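Local structure of uncharacterized protein (Desulfitobacterium hafniense, 3MJQ) at residues A[13-24]-A[39-47]; A[63-73]-A[84-92]. The protein is of unknown function, its fragment here being the PAS domain of a longer regulator that may take part in controlling sporulation. The protein carries 1 engineered substitution. One frame throughout, in Å; residues are numbered along the deposited sequence.

Contact 1. Residues A[13-24]-A[39-47]; sequences LIINREGRLLYA and LMSMHILTI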
loop_
_atom_site.group_PDB
_atom_site.type_symbol
_atom_site.label_atom_id
_atom_site.label_comp_id
_atom_site.label_asym_id
_atom_site.label_seq_id
_atom_site.Cartn_x
_atom_site.Cartn_y
_atom_site.Cartn_z
ATOM N N LEU A 13 -0.477 8.689 2.159
ATOM C CA LEU A 13 -1.253 9.583 2.993
ATOM C C LEU A 13 -2.354 8.757 3.618
ATOM O O LEU A 13 -2.765 7.735 3.068
ATOM C CB LEU A 13 -1.912 10.681 2.150
ATOM C CG LEU A 13 -1.075 11.595 1.251
ATOM C CD1 LEU A 13 -2.011 12.445 0.399
ATOM C CD2 LEU A 13 -0.164 12.499 2.088
ATOM N N ILE A 14 -2.805 9.192 4.782
ATOM C CA ILE A 14 -3.921 8.546 5.438
ATOM C C ILE A 14 -4.846 9.747 5.596
ATOM O O ILE A 14 -4.457 10.749 6.181
ATOM C CB ILE A 14 -3.541 7.953 6.820
ATOM C CG1 ILE A 14 -2.884 6.584 6.662
ATOM C CG2 ILE A 14 -4.785 7.735 7.647
ATOM C CD1 ILE A 14 -1.444 6.624 6.324
ATOM N N ILE A 15 -6.050 9.681 5.046
ATOM C CA ILE A 15 -6.953 10.821 5.143
ATOM C C ILE A 15 -8.311 10.400 5.676
ATOM O O ILE A 15 -8.833 9.348 5.301
ATOM C CB ILE A 15 -7.089 11.525 3.761
ATOM C CG1 ILE A 15 -7.865 10.653 2.778
ATOM C CG2 ILE A 15 -5.703 11.749 3.157
ATOM C CD1 ILE A 15 -9.318 10.983 2.702
ATOM N N ASN A 16 -8.873 11.227 6.556
ATOM C CA ASN A 16 -10.161 10.942 7.184
ATOM C C ASN A 16 -11.377 11.262 6.335
ATOM O O ASN A 16 -11.262 11.685 5.189
ATOM C CB ASN A 16 -10.282 11.681 8.518
ATOM C CG ASN A 16 -10.298 13.177 8.351
ATOM O OD1 ASN A 16 -11.079 13.716 7.576
ATOM N ND2 ASN A 16 -9.439 13.862 9.087
ATOM N N ARG A 17 -12.546 11.057 6.924
ATOM C CA ARG A 17 -13.818 11.299 6.260
ATOM C C ARG A 17 -13.991 12.750 5.798
ATOM O O ARG A 17 -14.647 13.016 4.791
ATOM C CB ARG A 17 -14.955 10.918 7.210
ATOM C CG ARG A 17 -16.274 10.697 6.525
ATOM C CD ARG A 17 -16.823 9.330 6.877
ATOM N NE ARG A 17 -17.940 8.965 6.013
ATOM C CZ ARG A 17 -18.565 7.792 6.051
ATOM N NH1 ARG A 17 -18.181 6.863 6.918
ATOM N NH2 ARG A 17 -19.576 7.550 5.223
ATOM N N GLU A 18 -13.395 13.680 6.545
ATOM C CA GLU A 18 -13.475 15.114 6.253
ATOM C C GLU A 18 -12.433 15.606 5.270
ATOM O O GLU A 18 -12.406 16.792 4.932
ATOM C CB GLU A 18 -13.332 15.935 7.531
ATOM C CG GLU A 18 -14.634 16.387 8.138
ATOM C CD GLU A 18 -14.534 17.807 8.651
ATOM O OE1 GLU A 18 -13.447 18.175 9.152
ATOM O OE2 GLU A 18 -15.537 18.551 8.560
ATOM N N GLY A 19 -11.560 14.706 4.832
ATOM C CA GLY A 19 -10.539 15.087 3.877
ATOM C C GLY A 19 -9.286 15.675 4.487
ATOM O O GLY A 19 -8.492 16.301 3.796
ATOM N N ARG A 20 -9.103 15.493 5.786
ATOM C CA ARG A 20 -7.902 16.013 6.420
ATOM C C ARG A 20 -6.785 14.962 6.392
ATOM O O ARG A 20 -7.042 13.754 6.430
ATOM C CB ARG A 20 -8.193 16.470 7.860
ATOM C CG ARG A 20 -8.942 17.804 7.968
ATOM C CD ARG A 20 -8.403 18.834 6.972
ATOM N NE ARG A 20 -8.485 20.205 7.471
ATOM C CZ ARG A 20 -7.662 20.727 8.381
ATOM N NH1 ARG A 20 -6.686 19.991 8.900
ATOM N NH2 ARG A 20 -7.807 21.986 8.771
ATOM N N LEU A 21 -5.545 15.435 6.311
ATOM C CA LEU A 21 -4.389 14.553 6.256
ATOM C C LEU A 21 -3.877 14.067 7.603
ATOM O O LEU A 21 -3.053 14.725 8.238
ATOM C CB LEU A 21 -3.245 15.230 5.495
ATOM C CG LEU A 21 -3.161 15.018 3.973
ATOM C CD1 LEU A 21 -4.467 15.420 3.294
ATOM C CD2 LEU A 21 -2.004 15.834 3.413
ATOM N N LEU A 22 -4.359 12.901 8.019
ATOM C CA LEU A 22 -3.944 12.292 9.275
ATOM C C LEU A 22 -2.457 11.917 9.241
ATOM O O LEU A 22 -1.731 12.160 10.205
ATOM C CB LEU A 22 -4.790 11.047 9.541
ATOM C CG LEU A 22 -6.224 11.247 10.042
ATOM C CD1 LEU A 22 -6.801 12.537 9.518
ATOM C CD2 LEU A 22 -7.068 10.064 9.607
ATOM N N TYR A 23 -2.013 11.338 8.125
ATOM C CA TYR A 23 -0.616 10.927 7.956
ATOM C C TYR A 23 -0.058 11.152 6.553
ATOM O O TYR A 23 -0.786 11.079 5.569
ATOM C CB TYR A 23 -0.461 9.450 8.281
ATOM C CG TYR A 23 0.928 8.943 8.014
ATOM C CD1 TYR A 23 1.954 9.171 8.917
ATOM C CD2 TYR A 23 1.219 8.254 6.845
ATOM C CE1 TYR A 23 3.234 8.722 8.666
ATOM C CE2 TYR A 23 2.492 7.801 6.579
ATOM C CZ TYR A 23 3.499 8.037 7.495
ATOM O OH TYR A 23 4.770 7.568 7.254
ATOM N N ALA A 24 1.247 11.393 6.479
ATOM C CA ALA A 24 1.926 11.603 5.207
ATOM C C ALA A 24 3.392 11.305 5.416
ATOM O O ALA A 24 3.889 11.443 6.524
ATOM C CB ALA A 24 1.751 13.026 4.740
ATOM N N LEU A 39 1.218 20.568 5.404
ATOM C CA LEU A 39 0.488 19.359 5.059
ATOM C C LEU A 39 -0.530 18.894 6.105
ATOM O O LEU A 39 -1.628 18.467 5.758
ATOM C CB LEU A 39 1.483 18.225 4.785
ATOM C CG LEU A 39 1.696 17.718 3.352
ATOM C CD1 LEU A 39 2.006 18.868 2.415
ATOM C CD2 LEU A 39 2.832 16.685 3.344
HETATM N N MSE A 40 -0.179 18.974 7.381
HETATM C CA MSE A 40 -1.094 18.513 8.417
HETATM C C MSE A 40 -2.352 19.363 8.582
HETATM O O MSE A 40 -3.383 18.887 9.061
HETATM C CB MSE A 40 -0.341 18.385 9.746
HETATM C CG MSE A 40 0.667 17.229 9.760
HETATM SE SE MSE A 40 -0.149 15.524 9.267
HETATM C CE MSE A 40 0.364 15.451 7.410
ATOM N N SER A 41 -2.274 20.615 8.157
ATOM C CA SER A 41 -3.409 21.516 8.270
ATOM C C SER A 41 -4.276 21.499 7.021
ATOM O O SER A 41 -5.494 21.604 7.107
ATOM C CB SER A 41 -2.920 22.938 8.532
ATOM O OG SER A 41 -2.249 23.024 9.777
HETATM N N MSE A 42 -3.637 21.359 5.867
HETATM C CA MSE A 42 -4.327 21.340 4.587
HETATM C C MSE A 42 -5.440 20.310 4.472
HETATM O O MSE A 42 -5.559 19.400 5.292
HETATM C CB MSE A 42 -3.321 21.093 3.473
HETATM C CG MSE A 42 -2.106 21.988 3.548
HETATM SE SE MSE A 42 -1.176 22.171 1.858
HETATM C CE MSE A 42 0.531 22.731 2.488
ATOM N N HIS A 43 -6.254 20.473 3.433
ATOM C CA HIS A 43 -7.359 19.570 3.128
ATOM C C HIS A 43 -6.949 18.879 1.822
ATOM O O HIS A 43 -6.429 19.526 0.916
ATOM C CB HIS A 43 -8.640 20.378 2.936
ATOM C CG HIS A 43 -9.866 19.544 2.731
ATOM N ND1 HIS A 43 -10.127 18.878 1.555
ATOM C CD2 HIS A 43 -10.916 19.291 3.548
ATOM C CE1 HIS A 43 -11.286 18.251 1.654
ATOM N NE2 HIS A 43 -11.785 18.486 2.852
ATOM N N ILE A 44 -7.161 17.568 1.723
ATOM C CA ILE A 44 -6.768 16.826 0.522
ATOM C C ILE A 44 -7.230 17.468 -0.779
ATOM O O ILE A 44 -6.475 17.528 -1.755
ATOM C CB ILE A 44 -7.270 15.352 0.544
ATOM C CG1 ILE A 44 -6.600 14.560 -0.591
ATOM C CG2 ILE A 44 -8.789 15.300 0.411
ATOM C CD1 ILE A 44 -5.063 14.434 -0.461
ATOM N N LEU A 45 -8.461 17.963 -0.791
ATOM C CA LEU A 45 -9.011 18.591 -1.989
ATOM C C LEU A 45 -8.238 19.826 -2.455
ATOM O O LEU A 45 -8.341 20.223 -3.612
ATOM C CB LEU A 45 -10.496 18.932 -1.772
ATOM C CG LEU A 45 -11.553 17.877 -2.144
ATOM C CD1 LEU A 45 -10.999 16.483 -1.997
ATOM C CD2 LEU A 45 -12.780 18.050 -1.270
ATOM N N THR A 46 -7.456 20.430 -1.567
ATOM C CA THR A 46 -6.684 21.619 -1.935
ATOM C C THR A 46 -5.562 21.229 -2.887
ATOM O O THR A 46 -5.083 22.040 -3.691
ATOM C CB THR A 46 -6.067 22.291 -0.696
ATOM O OG1 THR A 46 -7.110 22.647 0.213
ATOM C CG2 THR A 46 -5.312 23.549 -1.088
ATOM N N ILE A 47 -5.166 19.963 -2.774
ATOM C CA ILE A 47 -4.105 19.373 -3.576
ATOM C C ILE A 47 -4.629 18.636 -4.819
ATOM O O ILE A 47 -3.979 18.610 -5.876
ATOM C CB ILE A 47 -3.337 18.352 -2.766
ATOM C CG1 ILE A 47 -2.986 18.927 -1.398
ATOM C CG2 ILE A 47 -2.111 17.914 -3.548
ATOM C CD1 ILE A 47 -2.448 17.880 -0.452
#

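Contact 2. Residues A[63-73]-A[84-92]; sequences LFAGKKESLPL and PAKARIWQG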
loop_
_atom_site.group_PDB
_atom_site.type_symbol
_atom_site.label_atom_id
_atom_site.label_comp_id
_atom_site.label_asym_id
_atom_site.label_seq_id
_atom_site.Cartn_x
_atom_site.Cartn_y
_atom_site.Cartn_z
ATOM N N LEU A 63 -15.218 7.270 -2.658
ATOM C CA LEU A 63 -14.066 6.507 -2.183
ATOM C C LEU A 63 -14.316 5.821 -0.857
ATOM O O LEU A 63 -13.898 4.680 -0.665
ATOM C CB LEU A 63 -12.823 7.398 -2.065
ATOM C CG LEU A 63 -12.283 7.984 -3.372
ATOM C CD1 LEU A 63 -10.857 8.484 -3.156
ATOM C CD2 LEU A 63 -12.314 6.933 -4.461
ATOM N N PHE A 64 -14.985 6.520 0.057
ATOM C CA PHE A 64 -15.302 5.961 1.368
ATOM C C PHE A 64 -16.417 4.924 1.247
ATOM O O PHE A 64 -16.438 3.935 1.976
ATOM C CB PHE A 64 -15.733 7.073 2.318
ATOM C CG PHE A 64 -14.594 7.775 2.986
ATOM C CD1 PHE A 64 -14.018 7.248 4.133
ATOM C CD2 PHE A 64 -14.101 8.967 2.477
ATOM C CE1 PHE A 64 -12.966 7.901 4.766
ATOM C CE2 PHE A 64 -13.050 9.628 3.102
ATOM C CZ PHE A 64 -12.481 9.093 4.248
ATOM N N ALA A 65 -17.344 5.161 0.319
ATOM C CA ALA A 65 -18.458 4.246 0.080
ATOM C C ALA A 65 -17.924 2.907 -0.412
ATOM O O ALA A 65 -18.551 1.874 -0.205
ATOM C CB ALA A 65 -19.415 4.837 -0.956
ATOM N N GLY A 66 -16.762 2.937 -1.058
ATOM C CA GLY A 66 -16.149 1.726 -1.574
ATOM C C GLY A 66 -16.211 1.711 -3.085
ATOM O O GLY A 66 -15.719 0.794 -3.738
ATOM N N LYS A 67 -16.818 2.750 -3.635
ATOM C CA LYS A 67 -16.978 2.880 -5.071
ATOM C C LYS A 67 -15.736 2.491 -5.877
ATOM O O LYS A 67 -15.804 1.620 -6.737
ATOM C CB LYS A 67 -17.392 4.315 -5.414
ATOM C CG LYS A 67 -17.805 4.528 -6.871
ATOM C CD LYS A 67 -19.127 3.831 -7.208
ATOM C CE LYS A 67 -19.496 4.037 -8.674
ATOM N NZ LYS A 67 -20.820 3.448 -9.018
ATOM N N LYS A 68 -14.602 3.125 -5.599
ATOM C CA LYS A 68 -13.385 2.822 -6.357
ATOM C C LYS A 68 -12.207 2.389 -5.487
ATOM O O LYS A 68 -12.177 2.657 -4.279
ATOM C CB LYS A 68 -12.981 4.040 -7.194
ATOM C CG LYS A 68 -14.099 4.585 -8.080
ATOM C CD LYS A 68 -13.749 5.949 -8.688
ATOM C CE LYS A 68 -14.948 6.536 -9.438
ATOM N NZ LYS A 68 -14.738 7.928 -9.932
ATOM N N GLU A 69 -11.242 1.720 -6.119
ATOM C CA GLU A 69 -10.041 1.235 -5.436
ATOM C C GLU A 69 -8.789 1.979 -5.901
ATOM O O GLU A 69 -7.723 1.864 -5.288
ATOM C CB GLU A 69 -9.855 -0.269 -5.681
ATOM C CG GLU A 69 -11.066 -1.119 -5.313
ATOM C CD GLU A 69 -10.754 -2.607 -5.248
ATOM O OE1 GLU A 69 -10.231 -3.159 -6.243
ATOM O OE2 GLU A 69 -11.041 -3.225 -4.200
ATOM N N SER A 70 -8.930 2.729 -6.994
ATOM C CA SER A 70 -7.839 3.517 -7.560
ATOM C C SER A 70 -8.393 4.566 -8.521
ATOM O O SER A 70 -9.406 4.342 -9.187
ATOM C CB SER A 70 -6.865 2.627 -8.330
ATOM O OG SER A 70 -7.334 2.387 -9.645
ATOM N N LEU A 71 -7.733 5.717 -8.587
ATOM C CA LEU A 71 -8.156 6.768 -9.497
ATOM C C LEU A 71 -6.959 7.596 -9.843
ATOM O O LEU A 71 -6.028 7.723 -9.052
ATOM C CB LEU A 71 -9.205 7.681 -8.867
ATOM C CG LEU A 71 -8.725 8.671 -7.804
ATOM C CD1 LEU A 71 -9.860 9.653 -7.449
ATOM C CD2 LEU A 71 -8.260 7.888 -6.572
ATOM N N PRO A 72 -6.954 8.148 -11.051
ATOM C CA PRO A 72 -5.845 8.992 -11.501
ATOM C C PRO A 72 -5.973 10.353 -10.800
ATOM O O PRO A 72 -7.062 10.723 -10.339
ATOM C CB PRO A 72 -6.068 9.073 -13.007
ATOM C CG PRO A 72 -7.572 8.999 -13.112
ATOM C CD PRO A 72 -7.915 7.900 -12.141
ATOM N N LEU A 73 -4.879 11.096 -10.710
ATOM C CA LEU A 73 -4.933 12.375 -10.034
ATOM C C LEU A 73 -4.000 13.368 -10.659
ATOM O O LEU A 73 -3.142 13.015 -11.466
ATOM C CB LEU A 73 -4.530 12.227 -8.566
ATOM C CG LEU A 73 -5.364 11.418 -7.583
ATOM C CD1 LEU A 73 -4.597 11.333 -6.300
ATOM C CD2 LEU A 73 -6.719 12.066 -7.342
ATOM N N PRO A 84 0.789 14.385 -12.943
ATOM C CA PRO A 84 -0.122 13.259 -13.120
ATOM C C PRO A 84 0.230 12.161 -12.119
ATOM O O PRO A 84 1.397 11.820 -11.920
ATOM C CB PRO A 84 0.136 12.843 -14.558
ATOM C CG PRO A 84 1.565 13.103 -14.703
ATOM C CD PRO A 84 1.733 14.455 -14.071
ATOM N N ALA A 85 -0.785 11.612 -11.473
ATOM C CA ALA A 85 -0.540 10.572 -10.501
ATOM C C ALA A 85 -1.636 9.551 -10.593
ATOM O O ALA A 85 -2.671 9.777 -11.244
ATOM C CB ALA A 85 -0.510 11.157 -9.101
ATOM N N LYS A 86 -1.370 8.413 -9.963
ATOM C CA LYS A 86 -2.314 7.327 -9.875
ATOM C C LYS A 86 -2.299 6.960 -8.400
ATOM O O LYS A 86 -1.243 6.727 -7.802
ATOM C CB LYS A 86 -1.906 6.126 -10.736
ATOM C CG LYS A 86 -2.970 5.025 -10.714
ATOM C CD LYS A 86 -2.720 3.932 -11.738
ATOM C CE LYS A 86 -3.928 2.992 -11.839
ATOM N NZ LYS A 86 -3.728 1.859 -12.800
ATOM N N ALA A 87 -3.480 6.946 -7.803
ATOM C CA ALA A 87 -3.566 6.630 -6.398
ATOM C C ALA A 87 -4.352 5.360 -6.160
ATOM O O ALA A 87 -5.411 5.164 -6.738
ATOM C CB ALA A 87 -4.206 7.782 -5.660
ATOM N N ARG A 88 -3.810 4.485 -5.326
ATOM C CA ARG A 88 -4.489 3.258 -4.954
ATOM C C ARG A 88 -4.912 3.490 -3.507
ATOM O O ARG A 88 -4.112 3.978 -2.677
ATOM C CB ARG A 88 -3.539 2.066 -5.070
ATOM C CG ARG A 88 -3.198 1.764 -6.521
ATOM C CD ARG A 88 -1.947 0.916 -6.703
ATOM N NE ARG A 88 -1.399 1.061 -8.054
ATOM C CZ ARG A 88 -2.019 0.666 -9.162
ATOM N NH1 ARG A 88 -3.215 0.089 -9.085
ATOM N NH2 ARG A 88 -1.448 0.865 -10.347
ATOM N N ILE A 89 -6.175 3.181 -3.213
ATOM C CA ILE A 89 -6.690 3.381 -1.868
ATOM C C ILE A 89 -7.282 2.144 -1.197
ATOM O O ILE A 89 -7.841 1.262 -1.848
ATOM C CB ILE A 89 -7.732 4.519 -1.837
ATOM C CG1 ILE A 89 -9.059 4.035 -2.404
ATOM C CG2 ILE A 89 -7.232 5.718 -2.651
ATOM C CD1 ILE A 89 -10.170 5.049 -2.225
ATOM N N TRP A 90 -7.119 2.097 0.123
ATOM C CA TRP A 90 -7.607 1.017 0.959
ATOM C C TRP A 90 -8.336 1.649 2.119
ATOM O O TRP A 90 -7.887 2.652 2.668
ATOM C CB TRP A 90 -6.445 0.175 1.484
ATOM C CG TRP A 90 -5.846 -0.709 0.443
ATOM C CD1 TRP A 90 -6.243 -1.971 0.109
ATOM C CD2 TRP A 90 -4.788 -0.367 -0.459
ATOM N NE1 TRP A 90 -5.502 -2.432 -0.946
ATOM C CE2 TRP A 90 -4.602 -1.469 -1.316
ATOM C CE3 TRP A 90 -3.981 0.768 -0.625
ATOM C CZ2 TRP A 90 -3.639 -1.473 -2.331
ATOM C CZ3 TRP A 90 -3.028 0.762 -1.634
ATOM C CH2 TRP A 90 -2.868 -0.354 -2.475
ATOM N N GLN A 91 -9.467 1.063 2.482
ATOM C CA GLN A 91 -10.258 1.574 3.581
ATOM C C GLN A 91 -9.750 1.011 4.880
ATOM O O GLN A 91 -9.806 -0.193 5.107
ATOM C CB GLN A 91 -11.717 1.193 3.395
ATOM C CG GLN A 91 -12.305 1.740 2.120
ATOM C CD GLN A 91 -13.762 1.391 1.968
ATOM O OE1 GLN A 91 -14.605 1.816 2.766
ATOM N NE2 GLN A 91 -14.078 0.602 0.940
ATOM N N GLY A 92 -9.239 1.893 5.726
ATOM C CA GLY A 92 -8.735 1.472 7.019
ATOM C C GLY A 92 -9.397 2.307 8.095
ATOM O O GLY A 92 -10.452 2.897 7.858
#

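Contact 1. Residues A[13-24]-A[39-47]
L21 is the bump that fills the hollow of 39-47, its two methyls straddling the link between two helices. CD2 lies 4.2 Å from L39 CG, the two leucines passing at a slant, and also reaches the tip of I47; CD1 rests against the first turn of helix 44-48, 3.9 Å from I44 CB. The next bump comes the other way. The selenomethionine M40 starts out pointing away from 13-24, but its chain, bent at chi2 and chi3, folds its end back, so that CE rests against both L21 CB and A24 CB, 3.9 Å from the latter, while L39 CD2 touches the same A24 methyl. On the far flank I44 sends CG1 anti to its backbone N (chi1 -169°), which carries CD1 to within 3.7 Å of L13 CD1. This belongs to the PAS fold: the first two strands of the antiparallel sheet, joined by the type I turn N16-G19 and broken by a classic beta bulge at L22 and Y23 opposite I14, are covered by short helices. At the turn the packing is against a ring: G19 slides its CA over the face of the H43 imidazole, 4.1 Å from the centroid, at a positive phi suited to glycine. I44 N donates to G19 O at 2.8 Å, nearly straight at 175°. The ring edge is held as well, because L45 N donates to H43 ND1 in the ring plane, an N-cap bond that fixes the imidazole at the start of helix 44-48.

Contact 2. Residues A[63-73]-A[84-92]
I89 drives its CD1 into the side of L63, reaching CB at 3.5 Å and both leucine methyls at 3.6 Å, with the two side chains crossing at about a right angle. What brings it there is the first torsion: CG1 stands between the backbone N and the carbonyl carbon (chi1 77°), and CD1 extends beyond it. Farther along the same face L73 CD1 packs on the A87 methyl at 3.6 Å, L73 CB meets A85 CB, and L71 CD2 approaches A87 CB more loosely, at 4.2 Å. On the reverse face S70 CB lies beside R88 CG.

The backbones set this register. Strands 70-73 and 84-92 run antiparallel, their axes at 162°, with L71-A87 and L73-A85 as hydrogen-bonded pairs and S70-R88 and P72-K86 as the non-hydrogen-bonded ones; P72, which has no N-H, sits where none is needed toward 84-92. I89 N adds a bond to E69 O, 2.9 Å and 171° at the hydrogen, just before the strand begins. Upstream, G66, with positive phi, ends the helix in a Schellman motif and turns the chain toward the hairpin.

On the face of R88, W90 NE1 bonds to D10 OD2 of the second subunit. Helix 53-65 covers the opposite face, that of L71 and I89, through I59 and L63. Strand 70-76 is outermost in the chain's sheet, while 82-93 pairs on its other side with 98-106, whose I104 touches A85 and A87.

Contact 1 and contact 2 lie at opposite margins of one antiparallel sheet, in strand order 21-24, 11-16, 98-106, 82-93, 70-76, and their centres are about 14 Å apart. Strand 98-106 spans the interval, bonding through its backbone to 11-16 and to 82-93. Helix 53-65 bridges the two on the helical side: its L60 reaches I44 and I15 of contact 1, while L63 belongs to contact 2. They also touch directly, F64 CZ lying 3.3 Å from R17 CA beside the turn 16-19. In sequence they follow in series, with helices 44-48 and 53-65 consecutive, and both lie within the PAS domain.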